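Local coordinates for protein PA-I Galactophilic Lectin (Enterobacter cloacae, PDB 6YGQ) that probably binds galactose-containing sugars with the help of a bound calcium ion, as a small beta-sandwich lectin of the PA-IL (LecA) family, at residues L24-K29 and E36-G41; A58-G61 and L67-P70; L88-G93 and Y97-H102; L116-G121 and K126-E131. All coordinates share one frame; numbering follows the deposited sequence.

Contact 1 (L24-K29 and E36-G41); sequences LIWSGK and EGTNTG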
loop_
_atom_site.group_PDB
_atom_site.type_symbol
_atom_site.label_atom_id
_atom_site.label_comp_id
_atom_site.label_asym_id
_atom_site.label_seq_id
_atom_site.Cartn_x
_atom_site.Cartn_y
_atom_site.Cartn_z
ATOM N N LEU A 24 14.325 -9.853 -4.749
ATOM C CA LEU A 24 13.480 -10.236 -3.626
ATOM C C LEU A 24 14.303 -11.024 -2.615
ATOM O O LEU A 24 15.033 -11.950 -2.982
ATOM C CB LEU A 24 12.298 -11.069 -4.124
ATOM C CG LEU A 24 11.309 -11.592 -3.081
ATOM C CD1 LEU A 24 10.517 -10.446 -2.472
ATOM C CD2 LEU A 24 10.373 -12.631 -3.694
ATOM N N ILE A 25 14.204 -10.650 -1.344
ATOM C CA ILE A 25 14.902 -11.379 -0.294
ATOM C C ILE A 25 13.962 -12.003 0.728
ATOM O O ILE A 25 14.399 -12.881 1.488
ATOM C CB ILE A 25 15.939 -10.485 0.418
ATOM C CG1 ILE A 25 15.279 -9.239 1.007
ATOM C CG2 ILE A 25 17.046 -10.084 -0.550
ATOM C CD1 ILE A 25 16.259 -8.314 1.705
ATOM N N TRP A 26 12.693 -11.606 0.781
ATOM C CA TRP A 26 11.752 -12.245 1.688
ATOM C C TRP A 26 10.332 -11.901 1.273
ATOM O O TRP A 26 10.046 -10.761 0.899
ATOM C CB TRP A 26 11.980 -11.813 3.142
ATOM C CG TRP A 26 11.161 -12.594 4.136
ATOM C CD1 TRP A 26 11.481 -13.797 4.693
ATOM C CD2 TRP A 26 9.888 -12.223 4.689
ATOM N NE1 TRP A 26 10.492 -14.199 5.558
ATOM C CE2 TRP A 26 9.503 -13.251 5.574
ATOM C CE3 TRP A 26 9.038 -11.125 4.521
ATOM C CZ2 TRP A 26 8.306 -13.214 6.289
ATOM C CZ3 TRP A 26 7.848 -11.090 5.234
ATOM C CH2 TRP A 26 7.495 -12.127 6.106
ATOM N N SER A 27 9.449 -12.891 1.363
ATOM C CA SER A 27 8.031 -12.687 1.096
ATOM C C SER A 27 7.235 -13.594 2.016
ATOM O O SER A 27 7.397 -14.817 1.972
ATOM C CB SER A 27 7.694 -12.978 -0.364
ATOM O OG SER A 27 6.314 -12.770 -0.596
ATOM N N GLY A 28 6.378 -13.002 2.833
ATOM C CA GLY A 28 5.593 -13.760 3.775
ATOM C C GLY A 28 4.435 -12.952 4.303
ATOM O O GLY A 28 4.001 -11.978 3.685
ATOM N N LYS A 29 3.948 -13.361 5.475
ATOM C CA LYS A 29 2.745 -12.803 6.070
ATOM C C LYS A 29 3.035 -12.218 7.447
ATOM O O LYS A 29 3.969 -12.636 8.137
ATOM C CB LYS A 29 1.646 -13.871 6.210
ATOM C CG LYS A 29 1.371 -14.673 4.946
ATOM C CD LYS A 29 0.800 -13.789 3.845
ATOM C CE LYS A 29 -0.058 -14.583 2.870
ATOM N NZ LYS A 29 0.667 -15.758 2.317
ATOM N N GLU A 36 4.206 -10.512 18.792
ATOM C CA GLU A 36 5.637 -10.598 18.539
ATOM C C GLU A 36 5.996 -10.392 17.073
ATOM O O GLU A 36 7.182 -10.241 16.757
ATOM C CB GLU A 36 6.174 -11.955 19.008
ATOM C CG GLU A 36 6.403 -12.043 20.511
ATOM C CD GLU A 36 5.111 -12.183 21.298
ATOM O OE1 GLU A 36 4.198 -12.897 20.827
ATOM O OE2 GLU A 36 5.010 -11.581 22.388
ATOM N N GLY A 37 5.010 -10.381 16.181
ATOM C CA GLY A 37 5.265 -10.166 14.777
ATOM C C GLY A 37 5.866 -11.381 14.100
ATOM O O GLY A 37 5.999 -12.467 14.673
ATOM N N THR A 38 6.233 -11.179 12.839
ATOM C CA THR A 38 6.878 -12.204 12.033
ATOM C C THR A 38 8.379 -11.947 12.026
ATOM O O THR A 38 8.824 -10.859 11.646
ATOM C CB THR A 38 6.335 -12.205 10.605
ATOM O OG1 THR A 38 4.927 -12.465 10.630
ATOM C CG2 THR A 38 7.038 -13.265 9.764
ATOM N N ASN A 39 9.152 -12.941 12.456
ATOM C CA ASN A 39 10.602 -12.891 12.335
ATOM C C ASN A 39 10.960 -13.307 10.913
ATOM O O ASN A 39 10.860 -14.491 10.566
ATOM C CB ASN A 39 11.261 -13.799 13.371
ATOM C CG ASN A 39 12.775 -13.838 13.241
ATOM O OD1 ASN A 39 13.355 -13.200 12.362
ATOM N ND2 ASN A 39 13.422 -14.593 14.120
ATOM N N THR A 40 11.346 -12.335 10.082
ATOM C CA THR A 40 11.664 -12.634 8.692
ATOM C C THR A 40 12.954 -13.430 8.547
ATOM O O THR A 40 13.174 -14.042 7.497
ATOM C CB THR A 40 11.797 -11.348 7.868
ATOM O OG1 THR A 40 13.009 -10.670 8.232
ATOM C CG2 THR A 40 10.603 -10.426 8.083
ATOM N N GLY A 41 13.817 -13.419 9.561
ATOM C CA GLY A 41 15.107 -14.061 9.451
ATOM C C GLY A 41 16.103 -13.341 8.574
ATOM O O GLY A 41 17.214 -13.849 8.379
#

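Contact 2 (A58-G61 and L67-P70); sequences ARNG and LTAP. With CA (calcium ion), chain E.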
loop_
_atom_site.group_PDB
_atom_site.type_symbol
_atom_site.label_atom_id
_atom_site.label_comp_id
_atom_site.label_asym_id
_atom_site.label_seq_id
_atom_site.Cartn_x
_atom_site.Cartn_y
_atom_site.Cartn_z
ATOM N N ALA A 58 -6.693 -6.112 7.758
ATOM C CA ALA A 58 -6.669 -6.699 9.089
ATOM C C ALA A 58 -7.590 -5.901 9.996
ATOM O O ALA A 58 -7.674 -4.675 9.883
ATOM C CB ALA A 58 -5.250 -6.722 9.667
ATOM N N ARG A 59 -8.282 -6.599 10.887
ATOM C CA ARG A 59 -9.132 -5.963 11.885
ATOM C C ARG A 59 -8.388 -5.903 13.212
ATOM O O ARG A 59 -7.769 -6.889 13.626
ATOM C CB ARG A 59 -10.448 -6.725 12.049
ATOM C CG ARG A 59 -11.336 -6.706 10.816
ATOM C CD ARG A 59 -12.191 -7.962 10.740
ATOM N NE ARG A 59 -13.277 -7.944 11.717
ATOM C CZ ARG A 59 -13.785 -9.026 12.300
ATOM N NH1 ARG A 59 -13.312 -10.232 12.014
ATOM N NH2 ARG A 59 -14.774 -8.901 13.175
ATOM N N ASN A 60 -8.439 -4.746 13.872
ATOM C CA ASN A 60 -7.889 -4.601 15.212
ATOM C C ASN A 60 -8.958 -4.752 16.289
ATOM O O ASN A 60 -8.697 -4.453 17.459
ATOM C CB ASN A 60 -7.165 -3.255 15.357
ATOM C CG ASN A 60 -8.055 -2.061 15.061
ATOM O OD1 ASN A 60 -9.271 -2.189 14.929
ATOM N ND2 ASN A 60 -7.443 -0.886 14.959
ATOM N N GLY A 61 -10.144 -5.219 15.918
ATOM C CA GLY A 61 -11.220 -5.438 16.867
ATOM C C GLY A 61 -12.364 -6.145 16.174
ATOM O O GLY A 61 -12.312 -6.433 14.976
ATOM N N LEU A 67 -11.214 -1.806 11.235
ATOM C CA LEU A 67 -10.495 -2.283 10.063
ATOM C C LEU A 67 -9.234 -1.462 9.827
ATOM O O LEU A 67 -9.194 -0.262 10.109
ATOM C CB LEU A 67 -11.374 -2.205 8.813
ATOM C CG LEU A 67 -12.022 -3.489 8.301
ATOM C CD1 LEU A 67 -13.008 -3.130 7.200
ATOM C CD2 LEU A 67 -10.983 -4.477 7.804
ATOM N N THR A 68 -8.207 -2.118 9.281
ATOM C CA THR A 68 -6.948 -1.459 8.964
ATOM C C THR A 68 -6.367 -2.021 7.671
ATOM O O THR A 68 -6.634 -3.166 7.300
ATOM C CB THR A 68 -5.891 -1.636 10.072
ATOM O OG1 THR A 68 -5.338 -2.961 10.003
ATOM C CG2 THR A 68 -6.488 -1.409 11.445
ATOM N N ALA A 69 -5.575 -1.213 6.992
ATOM C CA ALA A 69 -4.662 -1.614 5.936
ATOM C C ALA A 69 -3.251 -1.394 6.454
ATOM O O ALA A 69 -3.056 -0.880 7.563
ATOM C CB ALA A 69 -4.919 -0.794 4.664
ATOM N N PRO A 70 -2.219 -1.802 5.702
ATOM C CA PRO A 70 -0.851 -1.485 6.161
ATOM C C PRO A 70 -0.689 -0.015 6.518
ATOM O O PRO A 70 -0.009 0.320 7.494
ATOM C CB PRO A 70 0.024 -1.901 4.970
ATOM C CG PRO A 70 -0.762 -3.018 4.325
ATOM C CD PRO A 70 -2.212 -2.614 4.468
HETATM CA CA CA E . -7.306 -5.396 19.147
HETATM O O HOH W 1 -9.104 -4.651 20.776
HETATM O O HOH W 2 -7.028 -3.010 19.749
#

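Contact 3 (L88-G93 and Y97-H102); sequences LQARLG and YPVGNH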
loop_
_atom_site.group_PDB
_atom_site.type_symbol
_atom_site.label_atom_id
_atom_site.label_comp_id
_atom_site.label_asym_id
_atom_site.label_seq_id
_atom_site.Cartn_x
_atom_site.Cartn_y
_atom_site.Cartn_z
ATOM N N LEU A 88 1.299 -1.509 9.855
ATOM C CA LEU A 88 2.474 -2.339 9.638
ATOM C C LEU A 88 3.722 -1.562 10.029
ATOM O O LEU A 88 3.958 -0.453 9.536
ATOM C CB LEU A 88 2.583 -2.792 8.183
ATOM C CG LEU A 88 3.829 -3.627 7.869
ATOM C CD1 LEU A 88 3.802 -4.951 8.630
ATOM C CD2 LEU A 88 3.949 -3.866 6.369
ATOM N N GLN A 89 4.519 -2.158 10.905
ATOM C CA GLN A 89 5.751 -1.564 11.387
ATOM C C GLN A 89 6.848 -2.612 11.338
ATOM O O GLN A 89 6.591 -3.813 11.218
ATOM C CB GLN A 89 5.580 -1.022 12.809
ATOM C CG GLN A 89 4.276 -0.263 12.995
ATOM C CD GLN A 89 4.399 0.898 13.952
ATOM O OE1 GLN A 89 5.317 0.950 14.773
ATOM N NE2 GLN A 89 3.466 1.838 13.858
ATOM N N ALA A 90 8.081 -2.128 11.410
ATOM C CA ALA A 90 9.266 -2.967 11.457
ATOM C C ALA A 90 9.884 -2.859 12.842
ATOM O O ALA A 90 9.868 -1.789 13.458
ATOM C CB ALA A 90 10.279 -2.548 10.390
ATOM N N ARG A 91 10.403 -3.975 13.338
ATOM C CA ARG A 91 11.152 -4.006 14.586
ATOM C C ARG A 91 12.565 -4.471 14.275
ATOM O O ARG A 91 12.757 -5.494 13.608
ATOM C CB ARG A 91 10.498 -4.922 15.620
ATOM C CG ARG A 91 11.225 -4.940 16.961
ATOM C CD ARG A 91 10.256 -4.844 18.134
ATOM N NE ARG A 91 9.243 -5.896 18.100
ATOM C CZ ARG A 91 7.928 -5.692 18.186
ATOM N NH1 ARG A 91 7.436 -4.465 18.312
ATOM N NH2 ARG A 91 7.100 -6.726 18.144
ATOM N N LEU A 92 13.546 -3.712 14.750
ATOM C CA LEU A 92 14.953 -3.975 14.467
ATOM C C LEU A 92 15.742 -3.437 15.650
ATOM O O LEU A 92 15.642 -2.248 15.960
ATOM C CB LEU A 92 15.375 -3.300 13.160
ATOM C CG LEU A 92 16.802 -3.513 12.660
ATOM C CD1 LEU A 92 16.987 -4.904 12.087
ATOM C CD2 LEU A 92 17.139 -2.447 11.620
ATOM N N GLY A 93 16.482 -4.309 16.327
ATOM C CA GLY A 93 17.270 -3.864 17.467
ATOM C C GLY A 93 16.459 -3.194 18.555
ATOM O O GLY A 93 16.879 -2.165 19.099
ATOM N N TYR A 97 9.928 0.992 13.716
ATOM C CA TYR A 97 9.958 1.909 12.591
ATOM C C TYR A 97 8.667 1.776 11.797
ATOM O O TYR A 97 8.210 0.656 11.539
ATOM C CB TYR A 97 11.151 1.617 11.671
ATOM C CG TYR A 97 12.489 1.682 12.362
ATOM C CD1 TYR A 97 12.988 0.588 13.055
ATOM C CD2 TYR A 97 13.256 2.836 12.320
ATOM C CE1 TYR A 97 14.216 0.646 13.691
ATOM C CE2 TYR A 97 14.483 2.903 12.950
ATOM C CZ TYR A 97 14.958 1.804 13.633
ATOM O OH TYR A 97 16.180 1.867 14.262
ATOM N N PRO A 98 8.063 2.886 11.382
ATOM C CA PRO A 98 6.847 2.784 10.568
ATOM C C PRO A 98 7.175 2.229 9.192
ATOM O O PRO A 98 8.237 2.510 8.634
ATOM C CB PRO A 98 6.347 4.231 10.490
ATOM C CG PRO A 98 7.595 5.049 10.591
ATOM C CD PRO A 98 8.530 4.282 11.507
ATOM N N VAL A 99 6.253 1.423 8.657
ATOM C CA VAL A 99 6.392 0.900 7.298
ATOM C C VAL A 99 5.189 1.309 6.451
ATOM O O VAL A 99 5.351 1.909 5.382
ATOM C CB VAL A 99 6.556 -0.631 7.305
ATOM C CG1 VAL A 99 6.510 -1.185 5.878
ATOM C CG2 VAL A 99 7.858 -1.016 7.991
ATOM N N GLY A 100 3.980 0.987 6.912
ATOM C CA GLY A 100 2.811 1.313 6.114
ATOM C C GLY A 100 2.726 0.434 4.877
ATOM O O GLY A 100 3.165 -0.720 4.868
ATOM N N ASN A 101 2.146 1.000 3.811
ATOM C CA ASN A 101 2.042 0.272 2.552
ATOM C C ASN A 101 3.411 -0.002 1.944
ATOM O O ASN A 101 3.580 -0.984 1.212
ATOM C CB ASN A 101 1.223 1.058 1.524
ATOM C CG ASN A 101 -0.229 1.212 1.910
ATOM O OD1 ASN A 101 -0.719 0.566 2.837
ATOM N ND2 ASN A 101 -0.935 2.077 1.187
ATOM N N HIS A 102 4.378 0.879 2.183
ATOM C CA HIS A 102 5.662 0.747 1.516
ATOM C C HIS A 102 6.697 1.611 2.213
ATOM O O HIS A 102 6.403 2.728 2.643
ATOM C CB HIS A 102 5.561 1.140 0.034
ATOM C CG HIS A 102 4.812 2.414 -0.210
ATOM N ND1 HIS A 102 5.388 3.657 -0.066
ATOM C CD2 HIS A 102 3.534 2.636 -0.603
ATOM C CE1 HIS A 102 4.497 4.590 -0.353
ATOM N NE2 HIS A 102 3.364 3.997 -0.680
HETATM O O HOH W 3 17.169 -0.100 15.338
#

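Contact 4 (L116-G121 and K126-E131); sequences LFFADG and KDNAGE. With CA (calcium ion), chain E.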
loop_
_atom_site.group_PDB
_atom_site.type_symbol
_atom_site.label_atom_id
_atom_site.label_comp_id
_atom_site.label_asym_id
_atom_site.label_seq_id
_atom_site.Cartn_x
_atom_site.Cartn_y
_atom_site.Cartn_z
ATOM N N LEU A 116 8.654 -7.919 11.284
ATOM C CA LEU A 116 7.526 -7.131 10.807
ATOM C C LEU A 116 6.327 -7.483 11.673
ATOM O O LEU A 116 6.059 -8.666 11.910
ATOM C CB LEU A 116 7.252 -7.410 9.330
ATOM C CG LEU A 116 8.419 -7.063 8.401
ATOM C CD1 LEU A 116 8.275 -7.742 7.047
ATOM C CD2 LEU A 116 8.533 -5.553 8.236
ATOM N N PHE A 117 5.625 -6.469 12.170
ATOM C CA PHE A 117 4.548 -6.714 13.115
ATOM C C PHE A 117 3.390 -5.762 12.867
ATOM O O PHE A 117 3.549 -4.685 12.287
ATOM C CB PHE A 117 5.052 -6.618 14.578
ATOM C CG PHE A 117 5.326 -5.216 15.058
ATOM C CD1 PHE A 117 6.539 -4.599 14.799
ATOM C CD2 PHE A 117 4.377 -4.526 15.795
ATOM C CE1 PHE A 117 6.794 -3.313 15.251
ATOM C CE2 PHE A 117 4.621 -3.240 16.247
ATOM C CZ PHE A 117 5.832 -2.633 15.977
ATOM N N PHE A 118 2.208 -6.218 13.279
ATOM C CA PHE A 118 0.989 -5.422 13.289
ATOM C C PHE A 118 0.931 -4.641 14.595
ATOM O O PHE A 118 1.108 -5.213 15.675
ATOM C CB PHE A 118 -0.229 -6.337 13.145
ATOM C CG PHE A 118 -1.547 -5.616 13.143
ATOM C CD1 PHE A 118 -2.273 -5.471 14.313
ATOM C CD2 PHE A 118 -2.069 -5.100 11.967
ATOM C CE1 PHE A 118 -3.491 -4.813 14.315
ATOM C CE2 PHE A 118 -3.284 -4.439 11.963
ATOM C CZ PHE A 118 -3.997 -4.297 13.140
ATOM N N ALA A 119 0.692 -3.338 14.496
ATOM C CA ALA A 119 0.713 -2.454 15.654
ATOM C C ALA A 119 -0.647 -2.462 16.344
ATOM O O ALA A 119 -1.666 -2.140 15.727
ATOM C CB ALA A 119 1.089 -1.033 15.234
ATOM N N ASP A 120 -0.655 -2.819 17.626
ATOM C CA ASP A 120 -1.868 -2.769 18.429
ATOM C C ASP A 120 -1.458 -2.600 19.883
ATOM O O ASP A 120 -0.287 -2.748 20.242
ATOM C CB ASP A 120 -2.729 -4.022 18.237
ATOM C CG ASP A 120 -4.182 -3.799 18.631
ATOM O OD1 ASP A 120 -4.538 -2.660 19.003
ATOM O OD2 ASP A 120 -4.970 -4.766 18.567
ATOM N N GLY A 121 -2.437 -2.275 20.719
ATOM C CA GLY A 121 -2.157 -2.069 22.122
ATOM C C GLY A 121 -1.706 -3.346 22.802
ATOM O O GLY A 121 -2.107 -4.453 22.440
ATOM N N LYS A 126 -5.668 -10.155 20.663
ATOM C CA LYS A 126 -6.325 -11.432 20.423
ATOM C C LYS A 126 -7.783 -11.305 19.991
ATOM O O LYS A 126 -8.438 -12.332 19.785
ATOM C CB LYS A 126 -6.207 -12.312 21.670
ATOM C CG LYS A 126 -4.760 -12.724 21.982
ATOM C CD LYS A 126 -4.032 -13.227 20.733
ATOM C CE LYS A 126 -2.667 -13.815 21.051
ATOM N NZ LYS A 126 -2.060 -14.449 19.843
ATOM N N ASP A 127 -8.303 -10.089 19.820
ATOM C CA ASP A 127 -9.557 -9.887 19.107
ATOM C C ASP A 127 -9.326 -9.379 17.688
ATOM O O ASP A 127 -10.277 -8.937 17.033
ATOM C CB ASP A 127 -10.469 -8.926 19.873
ATOM C CG ASP A 127 -9.873 -7.543 20.027
ATOM O OD1 ASP A 127 -8.755 -7.306 19.519
ATOM O OD2 ASP A 127 -10.530 -6.693 20.666
ATOM N N ASN A 128 -8.090 -9.432 17.201
ATOM C CA ASN A 128 -7.788 -8.985 15.853
ATOM C C ASN A 128 -8.083 -10.102 14.854
ATOM O O ASN A 128 -8.500 -11.205 15.214
ATOM C CB ASN A 128 -6.336 -8.524 15.757
ATOM C CG ASN A 128 -6.048 -7.335 16.649
ATOM O OD1 ASN A 128 -6.958 -6.758 17.241
ATOM N ND2 ASN A 128 -4.779 -6.963 16.751
ATOM N N ALA A 129 -7.870 -9.805 13.576
ATOM C CA ALA A 129 -8.123 -10.774 12.520
ATOM C C ALA A 129 -7.398 -10.326 11.262
ATOM O O ALA A 129 -7.132 -9.137 11.074
ATOM C CB ALA A 129 -9.624 -10.928 12.245
ATOM N N GLY A 130 -7.080 -11.294 10.409
ATOM C CA GLY A 130 -6.476 -11.000 9.128
ATOM C C GLY A 130 -4.964 -10.938 9.184
ATOM O O GLY A 130 -4.325 -11.094 10.228
ATOM N N GLU A 131 -4.382 -10.690 8.014
ATOM C CA GLU A 131 -2.939 -10.707 7.856
ATOM C C GLU A 131 -2.547 -9.775 6.721
ATOM O O GLU A 131 -3.334 -9.529 5.802
ATOM C CB GLU A 131 -2.426 -12.126 7.562
ATOM C CG GLU A 131 -2.835 -12.621 6.181
ATOM C CD GLU A 131 -2.535 -14.089 5.936
ATOM O OE1 GLU A 131 -2.129 -14.799 6.880
ATOM O OE2 GLU A 131 -2.711 -14.529 4.780
HETATM CA CA CA E . -7.306 -5.396 19.147
HETATM O O HOH W 2 -7.028 -3.010 19.749
HETATM O O HOH W 1 -9.104 -4.651 20.776
#

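Contact 1 (L24-K29 and E36-G41)
Thr40 stands over one face of the Trp26 indole in a CH-pi contact, the two side chains crossing at about a right angle. Its CB stands 3.7 Å from the centroid of the five-membered ring of Trp26, only 7° off the ring normal. The methyl CG2 of Thr40 extends the cover over the fused bond, 3.9 Å from Trp26 CD2. On the opposite face of the same ring sits the backbone N of Gly28, nearer the rim, which leaves the indole sandwiched between its own strand and the facing one. Thr38 adds a second apolar touch: its CG2 meets Trp26 CZ2 at 3.7 Å, approaching the benzo half of the indole obliquely. The indole reaches across because CG of Trp26 is set anti to its backbone N (chi1 -172°). Strands 24-31 and 38-44 belong to different sheets of a beta-sandwich, and these side chains bridge the two sheets here; a classic beta bulge, with Ile25 and Trp26 both facing Val136, interrupts the regular pairing on the first strand. One hydrogen bond crosses between the segments, at the Lys29 end: Thr38 OG1 donates to Lys29 O at 2.7 Å, in the carbonyl plane and on a lone pair. The hydroxyl of Thr40 turns instead to Leu114 O and Val42 N. Within the second strand, Asn39 OD1 accepts from Gly41 N at 2.8 Å, forming an Asx turn.

Contact 2 (A58-G61 and L67-P70)
The flat amide of Asn60 packs obliquely against the methyl of Thr68, with Asn60 CG 4.0 Å from Thr68 CG2. A second flat group, the carbonyl of Ala58, is met in two ways: Thr68 N donates to Ala58 O (2.7 Å), nearly in line with the C=O bond but bent at the hydrogen (134°), whereas Thr68 OG1 donates to the same Ala58 O at 2.9 Å from above the carbonyl plane. The hydroxyl arrives there because it is staggered between the backbone N and the carbonyl carbon (chi1 76°). A nearly straight bond from Ala58 N to Thr68 O (3.0 Å) completes the antiparallel hydrogen-bonded pair of a beta hairpin. The next pair, Arg59 with Leu67, is non-hydrogen-bonded; there the aliphatic part of Arg59 carries the touch, CG to Leu67 CD2 at 3.8 Å. On the face shared by Ala58 and Thr68 lie Phe118 and Phe132, while Arg59 also packs on Leu81 of the second subunit. Beyond the last strand pair Asn60 O binds calcium at 2.4 Å. Ala58 O thus takes both the amide and the hydroxyl of Thr68, whereas Asn60 O serves the metal as a neutral main-chain ligand.

Contact 3 (L88-G93 and Y97-H102)
Val99 spreads its two methyls over Leu88 and Ala90: CG1 meets Leu88 CD2 at 3.7 Å, and CG2 lies equally close to Ala90 CB. With CG1 anti to the backbone N (chi1 172°), one branch is directed to each neighbour on the facing strand. Farther along, Tyr97 continues the apolar strip, its CE1 4.1 Å from Leu92 CB. Backbone bonds of a beta hairpin frame this centre. Ala90 and Tyr97 form an antiparallel hydrogen-bonded pair, Ala90 N to Tyr97 O and Tyr97 N to Ala90 O both at 2.8 Å. At the other end Leu88 O accepts two donors, Gly100 N at 3.0 Å and Val99 N at 3.1 Å, just where the chain leaves the strand in a type II' turn from Val99 to His102. At the outer edge, Leu92 O lies near the plane of the Tyr97 ring, and a single water spans Leu92 O (2.7 Å) and the Tyr97 hydroxyl, which ties the phenol to the backbone of the partner strand. Gln89 NE2 is held by Pro86 O. The hairpin closes one side of the four-stranded antiparallel sheet, with strand 112-118 pairing along the other edge of strand 88-92; Leu88 and Val99 face the second sheet, touching Ala54 and Ile52 of strand 49-59.

Contact 4 (L116-G121 and K126-E131)
Asp120 OD2 is gripped twice, by calcium at 2.5 Å and by Asn128 ND2 at 2.9 Å. This is the calcium site of the PA-IL-like beta-sandwich, built where strand 112-118 runs out into a loop that returns as strand 129-139. Asn128 works with both ends of its amide: OD1 binds the metal at 2.4 Å, while ND2 donates to the carboxylate on its anti side, the acceptor lying in the amide plane. The same ND2 also reaches Ala32 O, so the amide cannot readily rotate. Asp127 OD1 binds calcium at 2.4 Å, and Asn60 O, Gln124 O and two waters bring the ligand count to seven. The waters are held in turn by the noncoordinating oxygens Asp120 OD1 and Asp127 OD2, so both aspartates act in the first and second shells. In relatives of this lectin, calcium contacts the sugar directly, and such waters are probably what a sugar would displace. Phe118 CE1 comes obliquely to Asn128 ND2 (3.5 Å), ring and amide planes 70° apart. Asp120 OD1 is fixed by one more bond, from Gly121 N at 2.7 Å, which meets the carboxylate from above its plane.

How the contacts relate
Contacts 2 and 4, with centres about 7 Å apart, share one calcium ion and both of its waters, and the site they build is probably where sugar docks. Their strands are neighbours in one sheet, joined by Arg59 N to Ala129 O at 2.8 Å. Contacts 1 and 4 each span the two sheets of the sandwich, and they meet through Thr38 N and Leu116 O at 2.7 Å. Contact 3 lies within one sheet, reaching contact 4 through Gln89 O and Phe117 N (3.0 Å) and contact 2 through Pro70. Contact 1 has its centre about 19 Å from that of contact 2 and does not touch it, while contacts 2, 3 and 4 also touch the second subunit.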